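Local coordinates for protein cytochrome P450 (Picrophilus torridus, PDB 2RFB) that binds heme b through a cysteine thiolate ligand and probably works as a cytochrome P450 monooxygenase, inserting one atom of molecular oxygen into its substrate, at residues Lys216-Phe221 / Ala308-Leu313; Lys169-Lys172 / Asp176-Ile179; Ser125-Ile128 / Arg133-Asn136; Arg266-Thr269 / Glu273-Leu276; Lys75-Glu80 / Ile107-Gly112. One frame throughout, in Å; residues are numbered along the deposited sequence.

Contact 1. Residues Lys216-Phe221 / Ala308-Leu313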
# COMPACT_ATOMS: atom_id res chain seq x y z
N LYS A 216 -2.40 24.15 2.11
CA LYS A 216 -1.41 24.87 1.37
C LYS A 216 -0.31 23.94 0.90
O LYS A 216 0.49 24.31 0.05
CB LYS A 216 -0.81 25.99 2.23
CG LYS A 216 -1.70 27.21 2.35
CD LYS A 216 -1.27 28.09 3.49
CE LYS A 216 -1.84 29.49 3.36
NZ LYS A 216 -3.29 29.57 3.73
N ASN A 217 -0.25 22.74 1.46
CA ASN A 217 0.72 21.75 1.03
C ASN A 217 0.18 20.36 1.26
O ASN A 217 0.58 19.68 2.18
CB ASN A 217 2.05 21.94 1.75
CG ASN A 217 3.22 21.05 1.19
OD1 ASN A 217 4.36 21.24 1.62
ND2 ASN A 217 2.94 20.13 0.26
N ARG A 218 -0.70 19.92 0.39
CA ARG A 218 -1.27 18.58 0.51
C ARG A 218 -0.22 17.48 0.48
O ARG A 218 -0.21 16.62 1.37
CB ARG A 218 -2.34 18.38 -0.53
CG ARG A 218 -3.55 19.23 -0.18
CD ARG A 218 -4.73 18.94 -1.03
NE ARG A 218 -4.72 19.81 -2.22
CZ ARG A 218 -4.62 19.36 -3.46
NH1 ARG A 218 -4.51 18.04 -3.73
NH2 ARG A 218 -4.61 20.24 -4.44
N SER A 219 0.67 17.54 -0.52
CA SER A 219 1.77 16.59 -0.61
C SER A 219 2.51 16.42 0.68
O SER A 219 2.67 15.29 1.17
CB SER A 219 2.77 16.99 -1.68
OG SER A 219 2.17 16.79 -2.95
N GLY A 220 2.91 17.55 1.26
CA GLY A 220 3.65 17.59 2.50
C GLY A 220 2.91 16.94 3.62
O GLY A 220 3.51 16.19 4.39
N PHE A 221 1.60 17.20 3.72
CA PHE A 221 0.77 16.57 4.76
C PHE A 221 0.69 15.04 4.56
O PHE A 221 0.73 14.26 5.53
CB PHE A 221 -0.63 17.21 4.78
CG PHE A 221 -1.53 16.70 5.89
CD1 PHE A 221 -1.68 17.42 7.06
CD2 PHE A 221 -2.21 15.53 5.77
CE1 PHE A 221 -2.49 16.98 8.10
CE2 PHE A 221 -3.05 15.08 6.81
CZ PHE A 221 -3.20 15.82 7.97
N ALA A 308 -7.90 12.99 -1.77
CA ALA A 308 -8.75 12.61 -0.63
C ALA A 308 -8.69 13.65 0.47
O ALA A 308 -9.71 14.12 0.93
CB ALA A 308 -8.38 11.21 -0.08
N LEU A 309 -7.48 14.02 0.86
CA LEU A 309 -7.30 15.14 1.79
C LEU A 309 -8.02 16.40 1.32
O LEU A 309 -8.86 16.96 2.04
CB LEU A 309 -5.82 15.45 1.95
CG LEU A 309 -5.44 16.46 3.03
CD1 LEU A 309 -5.70 15.92 4.49
CD2 LEU A 309 -3.98 16.74 2.79
N ASN A 310 -7.74 16.85 0.11
CA ASN A 310 -8.42 18.02 -0.32
C ASN A 310 -9.96 17.91 -0.21
O ASN A 310 -10.65 18.79 0.35
CB ASN A 310 -7.99 18.41 -1.73
CG ASN A 310 -8.38 19.81 -2.06
OD1 ASN A 310 -8.64 20.13 -3.20
ND2 ASN A 310 -8.44 20.65 -1.05
N ASP A 311 -10.50 16.83 -0.75
CA ASP A 311 -11.93 16.62 -0.69
C ASP A 311 -12.48 16.50 0.72
O ASP A 311 -13.58 17.01 1.00
CB ASP A 311 -12.32 15.37 -1.48
CG ASP A 311 -12.35 15.62 -2.97
OD1 ASP A 311 -12.19 16.80 -3.41
OD2 ASP A 311 -12.55 14.63 -3.69
N ILE A 312 -11.74 15.84 1.62
CA ILE A 312 -12.26 15.67 2.97
C ILE A 312 -12.20 17.03 3.62
O ILE A 312 -13.12 17.46 4.25
CB ILE A 312 -11.46 14.65 3.77
CG1 ILE A 312 -11.83 13.24 3.37
CG2 ILE A 312 -11.60 14.86 5.28
CD1 ILE A 312 -10.75 12.25 3.83
N LEU A 313 -11.11 17.73 3.43
CA LEU A 313 -11.02 19.02 4.10
C LEU A 313 -12.05 20.03 3.61
O LEU A 313 -12.51 20.84 4.42
CB LEU A 313 -9.60 19.57 4.08
CG LEU A 313 -8.60 18.84 5.00
CD1 LEU A 313 -7.20 19.37 4.73
CD2 LEU A 313 -8.95 19.12 6.41
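L309 and F221 both carry CG anti to the backbone N (chi1 -172° and -176°), which sends the two side chains into the gap between helices 298-315 and 218-228. There they cross at about a right angle. The methyls of L309 divide the work: CD1 lies 3.6 Å from F221 CE2, approaching the ring obliquely, while CD2 touches both F221 CD2 at 3.7 Å and R218 CG at 3.9 Å. R218 and L309 slide past each other in opposite directions. Beyond CG the arginine chain bends at chi3 and brings its guanidinium over N310. R218 CD stands 3.4 Å from N310 CB, and the guanidinium and amide planes, 16° apart, stack with N310 CG above one face, offset toward the rim. No hydrogen bond crosses the contact; R218 NH1 instead reaches S306 O weakly, one turn earlier on the same helix as N310. These elements are the K and L helices of the P450 fold. F221 also rests on M200, V203 and I204 of helix 175-206 and on A214 of helix 211-216, while N310 touches L215 of that short helix, so the contact lies where four helices converge.

Contact 2. Residues Lys169-Lys172 / Asp176-Ile179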
# COMPACT_ATOMS: atom_id res chain seq x y z
N LYS A 169 12.24 -11.15 -21.32
CA LYS A 169 13.49 -11.90 -21.52
C LYS A 169 13.27 -13.36 -21.89
O LYS A 169 13.15 -14.22 -21.02
CB LYS A 169 14.43 -11.79 -20.31
CG LYS A 169 15.91 -12.05 -20.67
CD LYS A 169 16.70 -12.88 -19.64
CE LYS A 169 17.94 -13.54 -20.32
NZ LYS A 169 19.01 -14.05 -19.39
N ASN A 170 13.20 -13.63 -23.18
CA ASN A 170 13.18 -15.00 -23.71
C ASN A 170 12.15 -15.93 -23.05
O ASN A 170 12.48 -17.07 -22.69
CB ASN A 170 14.59 -15.62 -23.63
CG ASN A 170 14.87 -16.61 -24.76
OD1 ASN A 170 14.77 -16.26 -25.94
ND2 ASN A 170 15.23 -17.84 -24.40
N ARG A 171 10.91 -15.44 -22.90
CA ARG A 171 9.82 -16.22 -22.29
C ARG A 171 8.53 -15.42 -22.11
O ARG A 171 8.54 -14.33 -21.53
CB ARG A 171 10.25 -16.73 -20.92
CG ARG A 171 9.31 -17.70 -20.29
CD ARG A 171 9.47 -17.66 -18.79
NE ARG A 171 8.24 -18.15 -18.18
CZ ARG A 171 7.75 -17.75 -17.02
NH1 ARG A 171 8.37 -16.83 -16.28
NH2 ARG A 171 6.62 -18.28 -16.59
N LYS A 172 7.42 -16.01 -22.57
CA LYS A 172 6.06 -15.46 -22.43
C LYS A 172 5.57 -15.55 -21.00
O LYS A 172 5.94 -16.47 -20.26
CB LYS A 172 5.07 -16.26 -23.28
CG LYS A 172 5.31 -16.28 -24.79
CD LYS A 172 4.03 -16.73 -25.49
CE LYS A 172 3.92 -16.25 -26.95
NZ LYS A 172 2.50 -16.08 -27.37
N ASP A 176 -1.27 -17.83 -15.09
CA ASP A 176 -1.26 -17.75 -13.64
C ASP A 176 -0.43 -16.55 -13.17
O ASP A 176 -0.64 -16.00 -12.08
CB ASP A 176 -0.75 -19.04 -12.98
CG ASP A 176 -0.83 -18.99 -11.44
OD1 ASP A 176 -1.95 -18.79 -10.89
OD2 ASP A 176 0.22 -19.10 -10.78
N GLU A 177 0.53 -16.16 -14.00
CA GLU A 177 1.37 -15.03 -13.67
C GLU A 177 0.64 -13.75 -13.96
O GLU A 177 0.74 -12.80 -13.20
CB GLU A 177 2.68 -15.08 -14.44
CG GLU A 177 3.69 -16.03 -13.85
CD GLU A 177 4.73 -16.52 -14.87
OE1 GLU A 177 4.54 -16.34 -16.11
OE2 GLU A 177 5.74 -17.11 -14.41
N LYS A 178 -0.13 -13.74 -15.04
CA LYS A 178 -0.91 -12.57 -15.35
C LYS A 178 -1.95 -12.31 -14.25
O LYS A 178 -2.10 -11.16 -13.81
CB LYS A 178 -1.55 -12.68 -16.74
CG LYS A 178 -0.59 -12.59 -17.94
CD LYS A 178 -1.22 -13.24 -19.20
CE LYS A 178 -0.23 -13.29 -20.34
NZ LYS A 178 -0.44 -14.44 -21.30
N ILE A 179 -2.66 -13.34 -13.79
CA ILE A 179 -3.67 -13.14 -12.75
C ILE A 179 -3.01 -12.66 -11.46
O ILE A 179 -3.45 -11.66 -10.85
CB ILE A 179 -4.47 -14.39 -12.41
CG1 ILE A 179 -4.97 -15.12 -13.68
CG2 ILE A 179 -5.61 -14.07 -11.41
CD1 ILE A 179 -6.10 -14.46 -14.41
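R171 and E177 form a surface salt bridge that ties the loop preceding helix 175-206, the long central helix of the P450 fold, to the first turn of that helix. The two side chains come from opposite directions: R171 has a chain extended from CG to NE, and E177 is extended beyond CG. Along the helix, D176 comes first and looks elsewhere, pairing with K180. E177 follows and supplies the whole polar contact. Its OE2 accepts from R171 NH2 at 2.6 Å with a nearly straight N-H...O angle of 164°, and more weakly from R171 NH1 at 3.2 Å, so a single carboxylate oxygen meets both terminal nitrogens. Its other oxygen, OE1, accepts from the backbone N of T174, as the acid of a capping box does, though the reciprocal bond is not established. One carboxylate therefore serves both the loop and the helix start, where the helix dipole would be expected to favour its negative charge. K178 is next; its NZ bonds to L173 O and lies 6.9 Å from K172 NZ, a like charge not in contact with it. The bridge is not a flat, two-pronged one, because the guanidinium and carboxylate planes stand 69° apart. E177 OE2 lies close to the guanidinium plane, at its edge, and R171 NH2 approaches that oxygen on its syn side, 16° out of the carboxylate plane.

Contact 3. Residues Ser125-Ile128 / Arg133-Asn136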
# COMPACT_ATOMS: atom_id res chain seq x y z
N SER A 125 -12.68 -8.12 -5.56
CA SER A 125 -11.69 -7.31 -4.83
C SER A 125 -11.86 -7.35 -3.27
O SER A 125 -10.90 -7.59 -2.54
CB SER A 125 -11.69 -5.88 -5.37
OG SER A 125 -11.02 -5.02 -4.46
N ASP A 126 -13.07 -7.17 -2.76
CA ASP A 126 -13.31 -7.32 -1.32
C ASP A 126 -12.90 -8.68 -0.73
O ASP A 126 -12.22 -8.74 0.31
CB ASP A 126 -14.78 -7.09 -0.99
CG ASP A 126 -15.06 -5.70 -0.49
OD1 ASP A 126 -14.09 -4.89 -0.28
OD2 ASP A 126 -16.28 -5.42 -0.30
N TYR A 127 -13.30 -9.77 -1.37
CA TYR A 127 -12.84 -11.07 -0.93
C TYR A 127 -11.33 -11.22 -0.89
O TYR A 127 -10.79 -11.91 -0.02
CB TYR A 127 -13.40 -12.16 -1.85
CG TYR A 127 -14.85 -12.49 -1.62
CD1 TYR A 127 -15.83 -12.03 -2.49
CD2 TYR A 127 -15.24 -13.26 -0.54
CE1 TYR A 127 -17.15 -12.35 -2.31
CE2 TYR A 127 -16.59 -13.60 -0.35
CZ TYR A 127 -17.53 -13.12 -1.23
OH TYR A 127 -18.84 -13.42 -1.04
N ILE A 128 -10.65 -10.60 -1.84
CA ILE A 128 -9.29 -10.99 -2.18
C ILE A 128 -8.31 -10.19 -1.34
O ILE A 128 -7.28 -10.70 -0.91
CB ILE A 128 -9.09 -10.90 -3.77
CG1 ILE A 128 -9.24 -12.28 -4.44
CG2 ILE A 128 -7.86 -10.13 -4.24
CD1 ILE A 128 -8.20 -13.33 -4.03
N ARG A 133 -15.31 -12.45 3.62
CA ARG A 133 -15.04 -13.89 3.74
C ARG A 133 -16.38 -14.61 3.84
O ARG A 133 -17.22 -14.22 4.65
CB ARG A 133 -14.14 -14.19 4.95
CG ARG A 133 -14.72 -13.66 6.27
CD ARG A 133 -13.74 -12.78 7.11
NE ARG A 133 -14.40 -12.28 8.34
CZ ARG A 133 -15.36 -12.92 9.02
NH1 ARG A 133 -15.80 -14.12 8.62
NH2 ARG A 133 -15.89 -12.38 10.11
N ASP A 134 -16.58 -15.64 3.02
CA ASP A 134 -17.91 -16.26 2.84
C ASP A 134 -17.85 -17.63 2.22
O ASP A 134 -16.79 -18.12 1.84
CB ASP A 134 -18.76 -15.42 1.88
CG ASP A 134 -19.63 -14.38 2.57
OD1 ASP A 134 -19.47 -14.14 3.79
OD2 ASP A 134 -20.48 -13.78 1.87
N GLU A 135 -19.02 -18.24 2.11
CA GLU A 135 -19.26 -19.37 1.22
C GLU A 135 -19.09 -18.93 -0.24
O GLU A 135 -18.44 -19.61 -1.05
CB GLU A 135 -20.70 -19.85 1.41
CG GLU A 135 -20.87 -21.01 2.36
CD GLU A 135 -22.27 -21.55 2.27
OE1 GLU A 135 -22.45 -22.79 2.27
OE2 GLU A 135 -23.20 -20.72 2.16
N ASN A 136 -19.71 -17.79 -0.56
CA ASN A 136 -19.65 -17.17 -1.88
C ASN A 136 -18.25 -16.95 -2.46
O ASN A 136 -18.12 -16.58 -3.63
CB ASN A 136 -20.42 -15.84 -1.85
CG ASN A 136 -21.72 -15.89 -2.62
OD1 ASN A 136 -21.94 -15.09 -3.55
ND2 ASN A 136 -22.61 -16.81 -2.24
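Y127 points its ring edge and hydroxyl at the residues that follow its own helix, and D134 and N136 meet it at different angles. The D134 side chain crosses the tyrosine at about a right angle, with carboxylate and ring planes 68° apart. D134 CB comes to the ring edge, near its plane, 3.6 Å from Y127 CE2, and D134 N lies in plane at the same edge, 3.9 Å from CE2. N136 crosses obliquely instead, its amide only 20° from the ring plane; its CB is modelled so close to Y127 OH, at 3.0 Å, that the exact distance is doubtful. The phenol donates to D134 OD2, but at 3.4 Å the bond is weak; the same carboxylate oxygen also has a long, weak ion pair with K132 NZ. Y127 CG is anti to the carbonyl carbon (chi1 -76°), and although its first bond does not aim at the loop, the length of the ring carries the hydroxyl there. R133 contributes only backbone, its N 4.2 Å from Y127 CD2. The contact thus folds the loop back on helix 118-129, in the F-G region of the P450 fold. S125 and I128 pack on helix 175-206, and the loop leads on to helix 136-153.

Contact 4. Residues Arg266-Thr269 / Glu273-Leu276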
# COMPACT_ATOMS: atom_id res chain seq x y z
N ARG A 266 10.00 6.78 13.42
CA ARG A 266 10.01 7.53 14.69
C ARG A 266 11.41 7.63 15.33
O ARG A 266 11.53 8.01 16.50
CB ARG A 266 9.13 6.83 15.74
CG ARG A 266 7.63 6.71 15.50
CD ARG A 266 7.05 8.00 15.30
NE ARG A 266 5.60 7.91 15.08
CZ ARG A 266 4.69 8.35 15.93
NH1 ARG A 266 5.06 8.89 17.09
NH2 ARG A 266 3.41 8.25 15.64
N ASP A 267 12.46 7.25 14.58
CA ASP A 267 13.85 7.33 15.02
C ASP A 267 14.38 8.78 15.14
O ASP A 267 14.55 9.51 14.15
CB ASP A 267 14.68 6.53 14.04
CG ASP A 267 16.05 6.16 14.55
OD1 ASP A 267 16.68 6.94 15.33
OD2 ASP A 267 16.54 5.11 14.07
N GLU A 268 14.66 9.18 16.38
CA GLU A 268 15.19 10.52 16.73
C GLU A 268 16.52 10.85 16.07
O GLU A 268 16.86 12.02 15.93
CB GLU A 268 15.37 10.64 18.24
CG GLU A 268 14.05 10.48 19.00
CD GLU A 268 14.23 10.25 20.49
OE1 GLU A 268 15.40 10.41 20.98
OE2 GLU A 268 13.19 9.93 21.17
N THR A 269 17.25 9.83 15.67
CA THR A 269 18.50 10.02 14.96
C THR A 269 18.29 10.57 13.55
O THR A 269 19.16 11.20 13.02
CB THR A 269 19.25 8.68 14.92
OG1 THR A 269 19.75 8.41 16.23
CG2 THR A 269 20.40 8.69 13.91
N GLU A 273 12.47 15.54 16.72
CA GLU A 273 11.17 15.51 17.35
C GLU A 273 10.23 14.54 16.65
O GLU A 273 9.16 14.92 16.15
CB GLU A 273 10.58 16.92 17.45
CG GLU A 273 11.38 17.82 18.42
CD GLU A 273 10.73 19.18 18.67
OE1 GLU A 273 10.84 20.06 17.79
OE2 GLU A 273 10.12 19.37 19.75
N PRO A 274 10.62 13.26 16.64
CA PRO A 274 9.89 12.17 15.92
C PRO A 274 8.43 12.04 16.30
O PRO A 274 7.59 11.79 15.44
CB PRO A 274 10.68 10.92 16.30
CG PRO A 274 11.41 11.32 17.60
CD PRO A 274 11.80 12.74 17.35
N ASP A 275 8.08 12.25 17.56
CA ASP A 275 6.66 12.11 17.96
C ASP A 275 5.75 13.32 17.72
O ASP A 275 4.60 13.33 18.14
CB ASP A 275 6.52 11.49 19.35
CG ASP A 275 7.36 10.17 19.48
OD1 ASP A 275 7.23 9.26 18.61
OD2 ASP A 275 8.21 10.08 20.40
N LEU A 276 6.25 14.29 16.97
CA LEU A 276 5.43 15.41 16.55
C LEU A 276 5.17 15.43 15.03
O LEU A 276 6.02 15.07 14.22
CB LEU A 276 6.09 16.74 16.98
CG LEU A 276 6.29 17.07 18.49
CD1 LEU A 276 7.05 18.36 18.68
CD2 LEU A 276 4.95 17.15 19.24
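The guanidinium of R266 meets the carboxylate of D275 at its edge: D275 CG lies in the guanidinium plane, while P274 O approaches obliquely. The two flat groups are turned 50° apart. NH1 donates to D275 OD1 at 2.7 Å with an N-H...O angle of 145°, reaching that oxygen on its anti side and 16° out of the carboxylate plane. This is a one-pronged salt bridge. The arginine chain is bent at chi2, which lays CD beside the same oxygen, 3.5 Å from D275 OD1. NH2 is also used, bonding to Y228 O, and the Y228 ring makes a cation-pi contact with R266.

P274 supplies the non-ionic half: its CB lies against the backbone carbonyl of R266, 3.0 Å from R266 O. It is the second residue of a type I turn from E273 to L276, in which L276 N donates to E273 O at 3.1 Å. Within 266-269, D267 forms an Asx turn, OD1 accepting from T269 N at 3.0 Å, while OD2 takes Y18 N.

Both segments lie in the loop after helix 261-264 and before helix 298-315, the part of the P450 fold known as the meander, which leads to the cysteine ligand C295. With a methionine here instead of R266, D275 is likely to lose its ionic mate and the Y228 carbonyl a donor. Like charges on E268 and D275 come within 5.0 Å (OE2 to OD2), so the arginine's positive charge is likely to ease their repulsion.

Contact 5. Residues Lys75-Glu80 / Ile107-Gly112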
# COMPACT_ATOMS: atom_id res chain seq x y z
N LYS A 75 -5.64 11.92 -12.95
CA LYS A 75 -6.09 12.94 -11.99
C LYS A 75 -7.60 13.30 -12.10
O LYS A 75 -8.33 13.27 -11.09
CB LYS A 75 -5.19 14.19 -12.08
CG LYS A 75 -5.58 15.35 -11.15
CD LYS A 75 -4.99 16.66 -11.66
CE LYS A 75 -6.08 17.74 -11.81
NZ LYS A 75 -5.75 18.75 -12.86
N ASP A 76 -8.10 13.61 -13.28
CA ASP A 76 -9.51 14.02 -13.37
C ASP A 76 -10.46 12.86 -12.97
O ASP A 76 -11.47 13.07 -12.26
CB ASP A 76 -9.85 14.63 -14.74
CG ASP A 76 -9.14 15.98 -14.98
OD1 ASP A 76 -8.03 16.21 -14.47
OD2 ASP A 76 -9.68 16.83 -15.71
N PHE A 77 -10.12 11.65 -13.41
CA PHE A 77 -10.88 10.50 -13.00
C PHE A 77 -10.91 10.32 -11.47
O PHE A 77 -11.97 9.98 -10.91
CB PHE A 77 -10.41 9.23 -13.70
CG PHE A 77 -11.14 7.99 -13.24
CD1 PHE A 77 -12.45 7.74 -13.67
CD2 PHE A 77 -10.56 7.11 -12.37
CE1 PHE A 77 -13.16 6.59 -13.23
CE2 PHE A 77 -11.27 5.97 -11.92
CZ PHE A 77 -12.56 5.72 -12.37
N ILE A 78 -9.79 10.55 -10.79
CA ILE A 78 -9.74 10.38 -9.33
C ILE A 78 -10.54 11.49 -8.63
O ILE A 78 -11.30 11.22 -7.70
CB ILE A 78 -8.30 10.23 -8.79
CG1 ILE A 78 -7.61 9.00 -9.38
CG2 ILE A 78 -8.28 10.14 -7.28
CD1 ILE A 78 -6.16 9.14 -9.33
N GLU A 79 -10.40 12.72 -9.10
CA GLU A 79 -11.24 13.83 -8.65
C GLU A 79 -12.73 13.55 -8.83
O GLU A 79 -13.50 13.71 -7.90
CB GLU A 79 -10.90 15.09 -9.44
CG GLU A 79 -9.96 16.04 -8.77
CD GLU A 79 -9.24 16.96 -9.78
OE1 GLU A 79 -9.86 17.49 -10.74
OE2 GLU A 79 -8.02 17.14 -9.60
N GLU A 80 -13.13 13.16 -10.04
CA GLU A 80 -14.52 12.77 -10.30
C GLU A 80 -14.94 11.68 -9.31
O GLU A 80 -15.94 11.83 -8.62
CB GLU A 80 -14.73 12.26 -11.75
CG GLU A 80 -16.13 11.58 -12.00
CD GLU A 80 -16.25 10.78 -13.33
OE1 GLU A 80 -17.15 11.14 -14.12
OE2 GLU A 80 -15.46 9.82 -13.58
N ILE A 107 -8.20 1.63 -9.16
CA ILE A 107 -7.43 0.51 -9.61
C ILE A 107 -8.14 -0.27 -10.73
O ILE A 107 -7.50 -0.68 -11.71
CB ILE A 107 -6.92 -0.32 -8.42
CG1 ILE A 107 -5.39 -0.39 -8.45
CG2 ILE A 107 -7.54 -1.68 -8.32
CD1 ILE A 107 -4.85 -1.42 -9.34
N SER A 108 -9.45 -0.43 -10.65
CA SER A 108 -10.12 -1.03 -11.79
C SER A 108 -9.98 -0.21 -13.08
O SER A 108 -9.98 -0.78 -14.20
CB SER A 108 -11.57 -1.26 -11.48
OG SER A 108 -12.30 -0.05 -11.59
N LYS A 109 -9.89 1.12 -12.95
CA LYS A 109 -9.75 1.94 -14.16
C LYS A 109 -8.38 1.72 -14.77
O LYS A 109 -8.28 1.51 -15.97
CB LYS A 109 -9.94 3.43 -13.88
CG LYS A 109 -9.50 4.35 -15.03
CD LYS A 109 -10.60 4.75 -16.02
CE LYS A 109 -9.94 5.65 -17.08
NZ LYS A 109 -10.82 6.51 -17.94
N ILE A 110 -7.35 1.80 -13.94
CA ILE A 110 -5.99 1.53 -14.35
C ILE A 110 -5.88 0.11 -14.89
O ILE A 110 -5.27 -0.09 -15.92
CB ILE A 110 -5.00 1.81 -13.17
CG1 ILE A 110 -4.91 3.32 -12.93
CG2 ILE A 110 -3.60 1.26 -13.46
CD1 ILE A 110 -4.20 3.73 -11.65
N LEU A 111 -6.49 -0.89 -14.23
CA LEU A 111 -6.38 -2.26 -14.78
C LEU A 111 -6.98 -2.39 -16.18
O LEU A 111 -6.46 -3.12 -17.02
CB LEU A 111 -7.00 -3.30 -13.85
CG LEU A 111 -6.30 -3.53 -12.50
CD1 LEU A 111 -7.19 -4.32 -11.49
CD2 LEU A 111 -4.93 -4.14 -12.69
N GLY A 112 -8.06 -1.65 -16.43
CA GLY A 112 -8.88 -1.80 -17.63
C GLY A 112 -10.14 -2.65 -17.42
O GLY A 112 -10.67 -3.19 -18.36
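F77 and K109 carry this contact, and its close part is purely hydrocarbon. With chi1 at 178°, opposite the backbone N, the F77 ring extends from helix 75-86 in the direction of helix 101-111. There the methylene chain of the lysine lies over one face of it: K109 CD is 4.0 Å from the ring centroid and only 3° off the ring normal, a CH-pi contact over the centre. K109 CB reaches the rim, 3.5 Å from F77 CE2, and K109 CG follows at 3.9 Å from the same carbon. The bend of the lysine at chi2 (94°) is what lays CD over the ring after CB has met its rim. Against this, the outer side is loose: K109 is exposed, no hydrogen bond crosses, and its amine has no partner in the facing segment. Deeper in, I78 and I110 miss each other but both rest on L300 of helix 298-315. The D, E and L helices of the P450 fold thus meet beneath this surface pair. If F77 were a valine, K109 would probably lose the flat face that holds CD and have more freedom to turn, with Y74 remaining as its other neighbour. The chemistry is therefore that of a lysine used for its aliphatic length, while its charge is likely to be left to the solvent.

In the fold
Contacts 1 and 5 join helices distant in sequence, and both border helix 298-315: contact 1 directly, contact 5 through residues just beneath it. Their nearest atoms are about 4 Å apart. Contact 1 is partly buried and contact 5 lies at the surface, yet both rest on apolar side chains and the hydrocarbon stems of charged ones, with contact 1 adding a guanidinium stacked on an amide. Contacts 2, 3 and 4 each link segments only a few residues apart. Salt bridges carry contacts 2 and 4, on opposite sides of the chain's centre, whereas contact 3 has only a weak phenol bond. Helix 175-206, which starts at contact 2, also borders contacts 1, 3 and 5.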